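Local coordinates for protein sulfotransferase (Mus musculus, PDB 5X2B) that probably transfers the sulfuryl group of the donor PAPS to an acceptor molecule, and holds the spent donor adenosine-3'-5'-diphosphate here, at residues 36-41 and 144-149; 171-176 and 240-245; 102-107 and 165-170. One frame throughout, in Å; residues are numbered along the deposited sequence.

Contact 1. Residues 36-41 and 144-149; sequences VSYPKS and GDVVYG. With A3P (adenosine-3'-5'-diphosphate), chain V.
Tyr-38 and Pro-39, in the loop that follows strand 33-37, meet the turn from Val-146 to Gly-149, which lies between helices 134-143 and 151-159. The Tyr-38 side chain leaves its CB with CG anti to the backbone N (chi1 -172°), which sends the ring across to the other segment. Near its root the next residue covers part of one face, Pro-39 CD lying 3.0 Å above the Tyr-38 ring plane toward the rim. Farther out, Gly-149 O arrives in the ring plane at the edge, 3.2 Å from Tyr-38 CE1. At the tip, Tyr-38 OH donates to Gly-149 O; the modelled separation is very short and its exact length doubtful. The same OH of Tyr-38 rests 3.5 Å from Val-146 CG2. Trp-151 and His-154 close on the ring edge-to-face.

The acceptor carbonyl belongs to a type II turn, tied by Gly-149 N to Val-146 O at 2.7 Å. Beside it, Pro-39 CG packs 3.7 Å from Tyr-148 CD2.

Ser-41 N donates to the nucleotide O5P at 3.2 Å, and Lys-40 NZ reaches O4P weakly. Strand followed by Tyr-Pro-Lys-Ser-Gly-Thr is the 5'-phosphosulfate-binding loop of sulfotransferases, their counterpart of the P-loop.

Contact 2. Residues 171-176 and 240-245; sequences FYEEMK and GVVGDW. With A3P (adenosine-3'-5'-diphosphate), chain V.
The adenosine and 3'-phosphate end of the nucleotide site brings helix 172-177 against the start of the Arg-Lys-Gly-x-x-Gly-Asp-Trp motif, a sulfotransferase signature that Arg-238 and Lys-239 begin; Tyr-172, Glu-173 and Lys-176 face Gly-240, Val-241 and Val-242. Gly-240 N donates to the nucleotide O1P along a nearly straight bond, modelled so short that its length is doubtful. A CB on Gly-240 would press on the adenine N3, and the positive phi suits a residue without one.

Tyr-172 extends its ring from the helix toward the same spot. Tyr-172 OH lies 3.1 Å from Gly-240 C and makes a weak hydrogen bond of 2.6 Å to the nucleotide N3, while Trp-45 meets the ring edge-to-face and Arg-109 adds a cation-pi contact. At the ring edge, in its plane, Val-242 CG2 approaches Tyr-172 CE2 to 4.0 Å. This methyl is shared by three helix side chains: Val-242 CG2 also lies 3.5 Å from Glu-173 CG and 3.8 Å from Lys-176 CG. The carboxylate of Glu-173 turns elsewhere, OE2 accepting from Asn-110 N.

Lys-176 lies antiparallel to the Val-242 side chain and bends round to the C2 edge of the base. Bends at chi2 (-69°) and chi3 (-59°) bring Lys-176 CD to 3.6 Å from the nucleotide C2 and carry the amine onward to the loop. An alanine here removes the amine and CD, and would probably leave Gly-240 O without this partner and the loop less firmly tied to the helix beside the adenine edge. As built, Lys-176 NZ donates to Gly-240 O at 2.7 Å, lying in the carbonyl plane with a C=O...N angle of 150°.

Contact 3. Residues 102-107 and 165-170; sequences CKIIYI and KNVLFI. With CA (calcium ion), chain X.
Strands 103-107 and 167-170 run parallel, 4.9 Å apart at closest approach and 21° from alignment, as neighbours in the parallel sheet at the core of the P-loop-like sulfotransferase fold. Four backbone bonds join them, alternating in direction: Ile-104 N to Asn-166 O, Leu-168 N to Ile-104 O, Tyr-106 N to Leu-168 O and Ile-170 N to Tyr-106 O.

Asn-166 prolongs the pairing with its side chain. With chi1 at 60° the amide swings over its own backbone toward Cys-102, and Asn-166 ND2 donates to Cys-102 O at 2.8 Å, from above the carbonyl plane. Next to it, Ile-104 CG1 touches Asn-166 ND2 and, at 3.8 Å, Val-167 CG2.

Ile-105, Leu-168 and Ile-170 line the sheet face that meets helix 179-190, whereas Ile-104, Tyr-106 and Phe-169 lie under helix 151-159, where Trp-158 stacks on the Tyr-106 ring and His-154 ND1 bonds its OH. The Tyr-106 and Phe-169 rings project together from the same face, their planes inclined at 43°. Tyr-106 CB stands over the centre of the Phe-169 ring in a CH-pi contact of 4.2 Å.

On the side of strand 167-170 away from 103-107, at the sheet edge within this chain, Val-167 O binds a calcium ion at 2.0 Å, a short modelled distance for calcium, joined by the carbonyl oxygens of Lys-162 and Asp-164.

Contacts 1 and 2 lie at the C-terminal end of the central parallel sheet, and contact 3 runs along two of its strands. Contacts 1 and 3 have centres about 17 Å apart and share the sheet: strands 33-37 and 103-108 are neighbours, with Val-36 probably hydrogen-bonded to Ile-105 and Ile-107. Along the chain their segments alternate. The second segment of contact 2 comes last, and its first follows contact 3 directly, strand 167-171 running into helix 172-177; Met-175 packs on Ile-107 and Ile-170. Contacts 1 and 2, centres about 16 Å apart, hold opposite ends of one nucleotide, the 5'-phosphate and the adenine and ribose 3'-phosphate, while contact 3 builds the sheet edge from which helix 172-177 departs.

Contact 1. Residues 36-41 and 144-149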
loop_
_atom_site.group_PDB
_atom_site.type_symbol
_atom_site.label_atom_id
_atom_site.label_comp_id
_atom_site.label_asym_id
_atom_site.label_seq_id
_atom_site.Cartn_x
_atom_site.Cartn_y
_atom_site.Cartn_z
ATOM N N VAL D 36 -2.520 2.526 -4.484
ATOM C CA VAL D 36 -3.160 1.664 -3.518
ATOM C C VAL D 36 -2.337 0.452 -3.150
ATOM O O VAL D 36 -1.598 -0.085 -3.950
ATOM C CB VAL D 36 -4.517 1.256 -4.029
ATOM C CG1 VAL D 36 -5.358 0.607 -2.898
ATOM C CG2 VAL D 36 -5.190 2.494 -4.625
ATOM N N SER D 37 -2.467 0.049 -1.901
ATOM C CA SER D 37 -1.803 -1.135 -1.456
ATOM C C SER D 37 -2.453 -1.729 -0.215
ATOM O O SER D 37 -3.095 -1.053 0.589
ATOM C CB SER D 37 -0.354 -0.809 -1.136
ATOM O OG SER D 37 -0.325 0.163 -0.107
ATOM N N TYR D 38 -2.218 -3.020 -0.064
ATOM C CA TYR D 38 -2.352 -3.630 1.232
ATOM C C TYR D 38 -1.114 -3.286 1.986
ATOM O O TYR D 38 -0.032 -3.281 1.421
ATOM C CB TYR D 38 -2.423 -5.122 1.136
ATOM C CG TYR D 38 -2.745 -5.697 2.454
ATOM C CD1 TYR D 38 -4.041 -5.761 2.868
ATOM C CD2 TYR D 38 -1.741 -6.159 3.298
ATOM C CE1 TYR D 38 -4.379 -6.306 4.072
ATOM C CE2 TYR D 38 -2.044 -6.715 4.509
ATOM C CZ TYR D 38 -3.379 -6.788 4.894
ATOM O OH TYR D 38 -3.732 -7.315 6.091
ATOM N N PRO D 39 -1.239 -3.052 3.282
ATOM C CA PRO D 39 -0.093 -2.557 4.039
ATOM C C PRO D 39 1.121 -3.516 3.993
ATOM O O PRO D 39 1.008 -4.724 3.739
ATOM C CB PRO D 39 -0.658 -2.425 5.463
ATOM C CG PRO D 39 -2.117 -2.360 5.309
ATOM C CD PRO D 39 -2.428 -3.228 4.132
ATOM N N LYS D 40 2.288 -2.934 4.259
ATOM C CA LYS D 40 3.625 -3.589 4.173
ATOM C C LYS D 40 3.996 -4.167 2.792
ATOM O O LYS D 40 4.655 -5.198 2.707
ATOM C CB LYS D 40 3.788 -4.671 5.232
ATOM C CG LYS D 40 3.337 -4.285 6.618
ATOM C CD LYS D 40 3.800 -2.888 7.061
ATOM C CE LYS D 40 5.298 -2.713 7.000
ATOM N NZ LYS D 40 5.689 -1.353 7.410
ATOM N N SER D 41 3.605 -3.476 1.723
ATOM C CA SER D 41 3.677 -4.034 0.374
ATOM C C SER D 41 4.281 -3.059 -0.695
ATOM O O SER D 41 4.296 -3.403 -1.885
ATOM C CB SER D 41 2.272 -4.543 -0.039
ATOM O OG SER D 41 1.630 -5.287 1.010
ATOM N N GLY D 144 -7.371 -12.543 9.212
ATOM C CA GLY D 144 -7.699 -11.203 8.751
ATOM C C GLY D 144 -8.107 -10.239 9.862
ATOM O O GLY D 144 -8.870 -9.302 9.623
ATOM N N ASP D 145 -7.611 -10.443 11.081
ATOM C CA ASP D 145 -7.926 -9.504 12.168
ATOM C C ASP D 145 -6.723 -8.646 12.498
ATOM O O ASP D 145 -6.326 -8.495 13.651
ATOM C CB ASP D 145 -8.467 -10.230 13.394
ATOM C CG ASP D 145 -9.800 -10.870 13.124
ATOM O OD1 ASP D 145 -10.557 -10.335 12.283
ATOM O OD2 ASP D 145 -10.092 -11.927 13.722
ATOM N N VAL D 146 -6.169 -8.075 11.435
ATOM C CA VAL D 146 -5.058 -7.135 11.488
ATOM C C VAL D 146 -5.538 -5.832 10.866
ATOM O O VAL D 146 -6.594 -5.811 10.208
ATOM C CB VAL D 146 -3.847 -7.690 10.708
ATOM C CG1 VAL D 146 -3.143 -8.727 11.515
ATOM C CG2 VAL D 146 -4.269 -8.266 9.383
ATOM N N VAL D 147 -4.820 -4.734 11.061
ATOM C CA VAL D 147 -5.334 -3.498 10.495
ATOM C C VAL D 147 -5.527 -3.718 9.007
ATOM O O VAL D 147 -4.752 -4.458 8.387
ATOM C CB VAL D 147 -4.449 -2.275 10.716
ATOM C CG1 VAL D 147 -4.768 -1.637 12.036
ATOM C CG2 VAL D 147 -2.982 -2.636 10.574
ATOM N N TYR D 148 -6.554 -3.047 8.467
ATOM C CA TYR D 148 -7.122 -3.253 7.111
ATOM C C TYR D 148 -7.475 -4.666 6.697
ATOM O O TYR D 148 -7.876 -4.870 5.566
ATOM C CB TYR D 148 -6.239 -2.672 6.042
ATOM C CG TYR D 148 -5.975 -1.224 6.292
ATOM C CD1 TYR D 148 -6.795 -0.232 5.748
ATOM C CD2 TYR D 148 -4.933 -0.842 7.126
ATOM C CE1 TYR D 148 -6.546 1.108 6.010
ATOM C CE2 TYR D 148 -4.674 0.465 7.383
ATOM C CZ TYR D 148 -5.471 1.425 6.826
ATOM O OH TYR D 148 -5.154 2.697 7.119
ATOM N N GLY D 149 -7.335 -5.620 7.605
ATOM C CA GLY D 149 -7.895 -6.953 7.425
ATOM C C GLY D 149 -7.183 -7.934 6.497
ATOM O O GLY D 149 -5.943 -7.950 6.377
HETATM P P1 A3P V . 10.420 -4.881 5.488
HETATM O O1P A3P V . 11.784 -4.370 5.427
HETATM O O2P A3P V . 9.931 -4.865 6.804
HETATM O O3P A3P V . 10.293 -6.157 4.932
HETATM P P2 A3P V . 5.015 0.090 3.168
HETATM O O4P A3P V . 4.793 0.151 4.614
HETATM O O5P A3P V . 3.907 -0.406 2.453
HETATM O O6P A3P V . 5.600 1.314 2.593
HETATM O "O5'" A3P V . 6.166 -1.019 3.029
HETATM C "C5'" A3P V . 7.291 -1.228 3.902
HETATM C "C4'" A3P V . 8.101 -2.449 3.565
HETATM O "O4'" A3P V . 8.744 -2.163 2.374
HETATM C "C3'" A3P V . 9.182 -2.705 4.564
HETATM O "O3'" A3P V . 9.526 -4.073 4.487
HETATM C "C2'" A3P V . 10.290 -1.866 4.027
HETATM O "O2'" A3P V . 11.546 -2.266 4.530
HETATM C "C1'" A3P V . 10.122 -2.096 2.560
HETATM N N9 A3P V . 10.746 -1.047 1.751
HETATM C C8 A3P V . 10.688 0.252 1.997
HETATM N N7 A3P V . 11.333 0.947 1.099
HETATM C C5 A3P V . 11.863 0.132 0.240
HETATM C C6 A3P V . 12.687 0.270 -0.968
HETATM N N6 A3P V . 13.107 1.468 -1.417
HETATM N N1 A3P V . 13.018 -0.845 -1.601
HETATM C C2 A3P V . 12.634 -2.035 -1.178
HETATM N N3 A3P V . 11.878 -2.214 -0.106
HETATM C C4 A3P V . 11.455 -1.196 0.644
#

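Contact 2. Residues 171-176 and 240-245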
loop_
_atom_site.group_PDB
_atom_site.type_symbol
_atom_site.label_atom_id
_atom_site.label_comp_id
_atom_site.label_asym_id
_atom_site.label_seq_id
_atom_site.Cartn_x
_atom_site.Cartn_y
_atom_site.Cartn_z
ATOM N N PHE D 171 4.353 -5.170 -8.739
ATOM C CA PHE D 171 4.859 -6.079 -7.698
ATOM C C PHE D 171 6.090 -5.572 -6.979
ATOM O O PHE D 171 7.020 -5.084 -7.594
ATOM C CB PHE D 171 5.181 -7.450 -8.285
ATOM C CG PHE D 171 3.981 -8.198 -8.745
ATOM C CD1 PHE D 171 3.396 -9.190 -7.956
ATOM C CD2 PHE D 171 3.422 -7.889 -9.955
ATOM C CE1 PHE D 171 2.287 -9.839 -8.374
ATOM C CE2 PHE D 171 2.328 -8.551 -10.378
ATOM C CZ PHE D 171 1.746 -9.524 -9.584
ATOM N N TYR D 172 6.094 -5.724 -5.668
ATOM C CA TYR D 172 7.229 -5.361 -4.856
ATOM C C TYR D 172 8.448 -6.077 -5.365
ATOM O O TYR D 172 9.504 -5.506 -5.618
ATOM C CB TYR D 172 6.942 -5.822 -3.446
ATOM C CG TYR D 172 8.047 -5.548 -2.488
ATOM C CD1 TYR D 172 8.043 -4.405 -1.718
ATOM C CD2 TYR D 172 9.113 -6.414 -2.363
ATOM C CE1 TYR D 172 9.085 -4.136 -0.822
ATOM C CE2 TYR D 172 10.137 -6.158 -1.479
ATOM C CZ TYR D 172 10.115 -5.003 -0.710
ATOM O OH TYR D 172 11.124 -4.704 0.176
ATOM N N GLU D 173 8.281 -7.373 -5.485
ATOM C CA GLU D 173 9.358 -8.243 -5.873
ATOM C C GLU D 173 9.911 -7.778 -7.233
ATOM O O GLU D 173 11.117 -7.762 -7.483
ATOM C CB GLU D 173 8.829 -9.682 -5.900
ATOM C CG GLU D 173 8.464 -10.253 -4.514
ATOM C CD GLU D 173 7.153 -9.743 -3.983
ATOM O OE1 GLU D 173 6.376 -9.139 -4.752
ATOM O OE2 GLU D 173 6.890 -9.918 -2.791
ATOM N N GLU D 174 9.031 -7.354 -8.117
ATOM C CA GLU D 174 9.479 -6.927 -9.441
ATOM C C GLU D 174 10.105 -5.547 -9.398
ATOM O O GLU D 174 11.001 -5.252 -10.182
ATOM C CB GLU D 174 8.326 -7.018 -10.418
ATOM C CG GLU D 174 7.851 -5.763 -11.065
ATOM C CD GLU D 174 6.675 -6.058 -12.006
ATOM O OE1 GLU D 174 5.597 -5.434 -11.873
ATOM O OE2 GLU D 174 6.850 -6.940 -12.879
ATOM N N MET D 175 9.661 -4.741 -8.436
ATOM C CA MET D 175 10.300 -3.481 -8.083
ATOM C C MET D 175 11.646 -3.698 -7.452
ATOM O O MET D 175 12.535 -2.854 -7.584
ATOM C CB MET D 175 9.479 -2.768 -7.043
ATOM C CG MET D 175 8.135 -2.377 -7.530
ATOM S SD MET D 175 8.069 -0.586 -7.604
ATOM C CE MET D 175 7.891 -0.181 -5.857
ATOM N N LYS D 176 11.739 -4.795 -6.697
ATOM C CA LYS D 176 13.006 -5.348 -6.204
ATOM C C LYS D 176 13.824 -6.016 -7.303
ATOM O O LYS D 176 15.049 -5.966 -7.293
ATOM C CB LYS D 176 12.731 -6.383 -5.111
ATOM C CG LYS D 176 12.170 -5.771 -3.854
ATOM C CD LYS D 176 13.208 -4.934 -3.182
ATOM C CE LYS D 176 14.407 -5.769 -2.847
ATOM N NZ LYS D 176 15.393 -5.035 -2.014
ATOM N N GLY D 240 13.595 -4.505 3.986
ATOM C CA GLY D 240 13.373 -4.210 2.570
ATOM C C GLY D 240 13.911 -5.185 1.527
ATOM O O GLY D 240 14.520 -4.744 0.556
ATOM N N VAL D 241 13.704 -6.495 1.713
ATOM C CA VAL D 241 14.088 -7.483 0.707
ATOM C C VAL D 241 12.925 -8.430 0.356
ATOM O O VAL D 241 11.838 -8.293 0.900
ATOM C CB VAL D 241 15.323 -8.312 1.171
ATOM C CG1 VAL D 241 14.931 -9.321 2.260
ATOM C CG2 VAL D 241 16.012 -9.014 -0.013
ATOM N N VAL D 242 13.155 -9.336 -0.596
ATOM C CA VAL D 242 12.201 -10.379 -0.950
ATOM C C VAL D 242 12.647 -11.642 -0.263
ATOM O O VAL D 242 13.728 -12.139 -0.554
ATOM C CB VAL D 242 12.147 -10.635 -2.480
ATOM C CG1 VAL D 242 11.308 -11.853 -2.795
ATOM C CG2 VAL D 242 11.584 -9.420 -3.204
ATOM N N GLY D 243 11.858 -12.141 0.690
ATOM C CA GLY D 243 12.140 -13.440 1.274
ATOM C C GLY D 243 12.521 -13.586 2.753
ATOM O O GLY D 243 13.055 -14.623 3.154
ATOM N N ASP D 244 12.263 -12.596 3.589
ATOM C CA ASP D 244 12.678 -12.739 4.972
ATOM C C ASP D 244 11.942 -13.874 5.647
ATOM O O ASP D 244 12.465 -14.507 6.549
ATOM C CB ASP D 244 12.457 -11.462 5.729
ATOM C CG ASP D 244 13.249 -11.408 6.964
ATOM O OD1 ASP D 244 14.205 -12.204 7.112
ATOM O OD2 ASP D 244 12.912 -10.535 7.775
ATOM N N TRP D 245 10.758 -14.184 5.135
ATOM C CA TRP D 245 9.846 -15.100 5.782
ATOM C C TRP D 245 10.375 -16.499 6.063
ATOM O O TRP D 245 9.971 -17.164 7.030
ATOM C CB TRP D 245 8.607 -15.195 4.925
ATOM C CG TRP D 245 8.762 -15.955 3.689
ATOM C CD1 TRP D 245 8.986 -15.462 2.445
ATOM C CD2 TRP D 245 8.647 -17.375 3.554
ATOM N NE1 TRP D 245 9.013 -16.496 1.526
ATOM C CE2 TRP D 245 8.815 -17.679 2.191
ATOM C CE3 TRP D 245 8.413 -18.423 4.459
ATOM C CZ2 TRP D 245 8.778 -18.991 1.713
ATOM C CZ3 TRP D 245 8.365 -19.722 3.981
ATOM C CH2 TRP D 245 8.544 -19.995 2.624
HETATM P P1 A3P V . 10.420 -4.881 5.488
HETATM O O1P A3P V . 11.784 -4.370 5.427
HETATM O O2P A3P V . 9.931 -4.865 6.804
HETATM O O3P A3P V . 10.293 -6.157 4.932
HETATM P P2 A3P V . 5.015 0.090 3.168
HETATM O O4P A3P V . 4.793 0.151 4.614
HETATM O O5P A3P V . 3.907 -0.406 2.453
HETATM O O6P A3P V . 5.600 1.314 2.593
HETATM O "O5'" A3P V . 6.166 -1.019 3.029
HETATM C "C5'" A3P V . 7.291 -1.228 3.902
HETATM C "C4'" A3P V . 8.101 -2.449 3.565
HETATM O "O4'" A3P V . 8.744 -2.163 2.374
HETATM C "C3'" A3P V . 9.182 -2.705 4.564
HETATM O "O3'" A3P V . 9.526 -4.073 4.487
HETATM C "C2'" A3P V . 10.290 -1.866 4.027
HETATM O "O2'" A3P V . 11.546 -2.266 4.530
HETATM C "C1'" A3P V . 10.122 -2.096 2.560
HETATM N N9 A3P V . 10.746 -1.047 1.751
HETATM C C8 A3P V . 10.688 0.252 1.997
HETATM N N7 A3P V . 11.333 0.947 1.099
HETATM C C5 A3P V . 11.863 0.132 0.240
HETATM C C6 A3P V . 12.687 0.270 -0.968
HETATM N N6 A3P V . 13.107 1.468 -1.417
HETATM N N1 A3P V . 13.018 -0.845 -1.601
HETATM C C2 A3P V . 12.634 -2.035 -1.178
HETATM N N3 A3P V . 11.878 -2.214 -0.106
HETATM C C4 A3P V . 11.455 -1.196 0.644
#

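Contact 3. Residues 102-107 and 165-170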
loop_
_atom_site.group_PDB
_atom_site.type_symbol
_atom_site.label_atom_id
_atom_site.label_comp_id
_atom_site.label_asym_id
_atom_site.label_seq_id
_atom_site.Cartn_x
_atom_site.Cartn_y
_atom_site.Cartn_z
ATOM N N CYS D 102 -10.467 7.232 -12.151
ATOM C CA CYS D 102 -9.147 7.842 -12.075
ATOM C C CYS D 102 -8.063 6.777 -12.157
ATOM O O CYS D 102 -8.317 5.623 -11.927
ATOM C CB CYS D 102 -9.029 8.530 -10.753
ATOM S SG CYS D 102 -10.615 9.062 -10.237
ATOM N N LYS D 103 -6.842 7.164 -12.438
ATOM C CA LYS D 103 -5.764 6.197 -12.481
ATOM C C LYS D 103 -5.551 5.557 -11.140
ATOM O O LYS D 103 -5.527 6.238 -10.118
ATOM C CB LYS D 103 -4.437 6.844 -12.899
ATOM C CG LYS D 103 -4.394 7.277 -14.321
ATOM C CD LYS D 103 -3.983 6.181 -15.294
ATOM C CE LYS D 103 -3.931 6.797 -16.689
ATOM N NZ LYS D 103 -3.684 5.843 -17.790
ATOM N N ILE D 104 -5.387 4.239 -11.168
ATOM C CA ILE D 104 -5.092 3.465 -9.969
ATOM C C ILE D 104 -3.838 2.658 -10.140
ATOM O O ILE D 104 -3.707 1.919 -11.096
ATOM C CB ILE D 104 -6.115 2.370 -9.645
ATOM C CG1 ILE D 104 -7.549 2.840 -9.837
ATOM C CG2 ILE D 104 -5.846 1.876 -8.220
ATOM C CD1 ILE D 104 -7.961 3.895 -8.842
ATOM N N ILE D 105 -2.957 2.790 -9.167
ATOM C CA ILE D 105 -1.789 1.980 -9.072
ATOM C C ILE D 105 -1.855 1.156 -7.806
ATOM O O ILE D 105 -1.834 1.698 -6.681
ATOM C CB ILE D 105 -0.542 2.840 -8.967
ATOM C CG1 ILE D 105 -0.339 3.600 -10.260
ATOM C CG2 ILE D 105 0.671 1.949 -8.677
ATOM C CD1 ILE D 105 0.886 4.476 -10.226
ATOM N N TYR D 106 -1.942 -0.162 -7.988
ATOM C CA TYR D 106 -2.134 -1.086 -6.859
ATOM C C TYR D 106 -0.856 -1.860 -6.678
ATOM O O TYR D 106 -0.497 -2.661 -7.552
ATOM C CB TYR D 106 -3.312 -2.058 -7.084
ATOM C CG TYR D 106 -3.591 -2.942 -5.876
ATOM C CD1 TYR D 106 -3.048 -4.213 -5.788
ATOM C CD2 TYR D 106 -4.371 -2.504 -4.832
ATOM C CE1 TYR D 106 -3.280 -5.014 -4.681
ATOM C CE2 TYR D 106 -4.588 -3.265 -3.735
ATOM C CZ TYR D 106 -4.048 -4.523 -3.660
ATOM O OH TYR D 106 -4.262 -5.337 -2.582
ATOM N N ILE D 107 -0.157 -1.617 -5.567
ATOM C CA ILE D 107 1.057 -2.365 -5.339
ATOM C C ILE D 107 0.826 -3.573 -4.394
ATOM O O ILE D 107 0.198 -3.467 -3.358
ATOM C CB ILE D 107 2.235 -1.422 -4.982
ATOM C CG1 ILE D 107 3.492 -2.268 -4.813
ATOM C CG2 ILE D 107 1.890 -0.471 -3.818
ATOM C CD1 ILE D 107 4.779 -1.466 -4.872
ATOM N N LYS D 165 -8.870 -0.736 -17.191
ATOM C CA LYS D 165 -7.884 -0.003 -17.983
ATOM C C LYS D 165 -7.150 1.037 -17.180
ATOM O O LYS D 165 -5.961 1.238 -17.360
ATOM C CB LYS D 165 -8.585 0.703 -19.146
ATOM C CG LYS D 165 -9.154 2.113 -18.834
ATOM C CD LYS D 165 -10.622 2.250 -19.246
ATOM C CE LYS D 165 -10.839 3.106 -20.494
ATOM N NZ LYS D 165 -11.008 4.566 -20.157
ATOM N N ASN D 166 -7.892 1.721 -16.322
ATOM C CA ASN D 166 -7.302 2.698 -15.476
ATOM C C ASN D 166 -6.745 2.020 -14.242
ATOM O O ASN D 166 -6.367 2.690 -13.295
ATOM C CB ASN D 166 -8.342 3.673 -15.053
ATOM C CG ASN D 166 -9.420 3.011 -14.324
ATOM O OD1 ASN D 166 -10.140 2.197 -14.894
ATOM N ND2 ASN D 166 -9.541 3.320 -13.037
ATOM N N VAL D 167 -6.645 0.697 -14.255
ATOM C CA VAL D 167 -5.993 0.042 -13.148
ATOM C C VAL D 167 -4.734 -0.720 -13.505
ATOM O O VAL D 167 -4.771 -1.588 -14.349
ATOM C CB VAL D 167 -6.870 -0.952 -12.505
ATOM C CG1 VAL D 167 -6.083 -1.646 -11.397
ATOM C CG2 VAL D 167 -8.044 -0.292 -11.934
ATOM N N LEU D 168 -3.641 -0.446 -12.781
ATOM C CA LEU D 168 -2.353 -1.088 -13.036
ATOM C C LEU D 168 -1.732 -1.766 -11.820
ATOM O O LEU D 168 -1.530 -1.161 -10.783
ATOM C CB LEU D 168 -1.338 -0.086 -13.579
ATOM C CG LEU D 168 0.125 -0.557 -13.646
ATOM C CD1 LEU D 168 0.413 -1.429 -14.848
ATOM C CD2 LEU D 168 1.023 0.661 -13.662
ATOM N N PHE D 169 -1.386 -3.032 -11.994
ATOM C CA PHE D 169 -0.795 -3.805 -10.935
ATOM C C PHE D 169 0.700 -3.806 -11.034
ATOM O O PHE D 169 1.261 -3.988 -12.107
ATOM C CB PHE D 169 -1.329 -5.237 -10.983
ATOM C CG PHE D 169 -2.546 -5.444 -10.141
ATOM C CD1 PHE D 169 -3.759 -4.871 -10.489
ATOM C CD2 PHE D 169 -2.494 -6.187 -8.984
ATOM C CE1 PHE D 169 -4.895 -5.050 -9.700
ATOM C CE2 PHE D 169 -3.654 -6.360 -8.176
ATOM C CZ PHE D 169 -4.830 -5.787 -8.541
ATOM N N ILE D 170 1.335 -3.615 -9.885
ATOM C CA ILE D 170 2.775 -3.631 -9.777
ATOM C C ILE D 170 3.198 -4.501 -8.611
ATOM O O ILE D 170 2.502 -4.526 -7.592
ATOM C CB ILE D 170 3.291 -2.225 -9.497
ATOM C CG1 ILE D 170 3.007 -1.303 -10.694
ATOM C CG2 ILE D 170 4.764 -2.285 -9.148
ATOM C CD1 ILE D 170 3.891 -1.526 -11.876
HETATM CA CA CA X . -5.308 -2.770 -15.863
#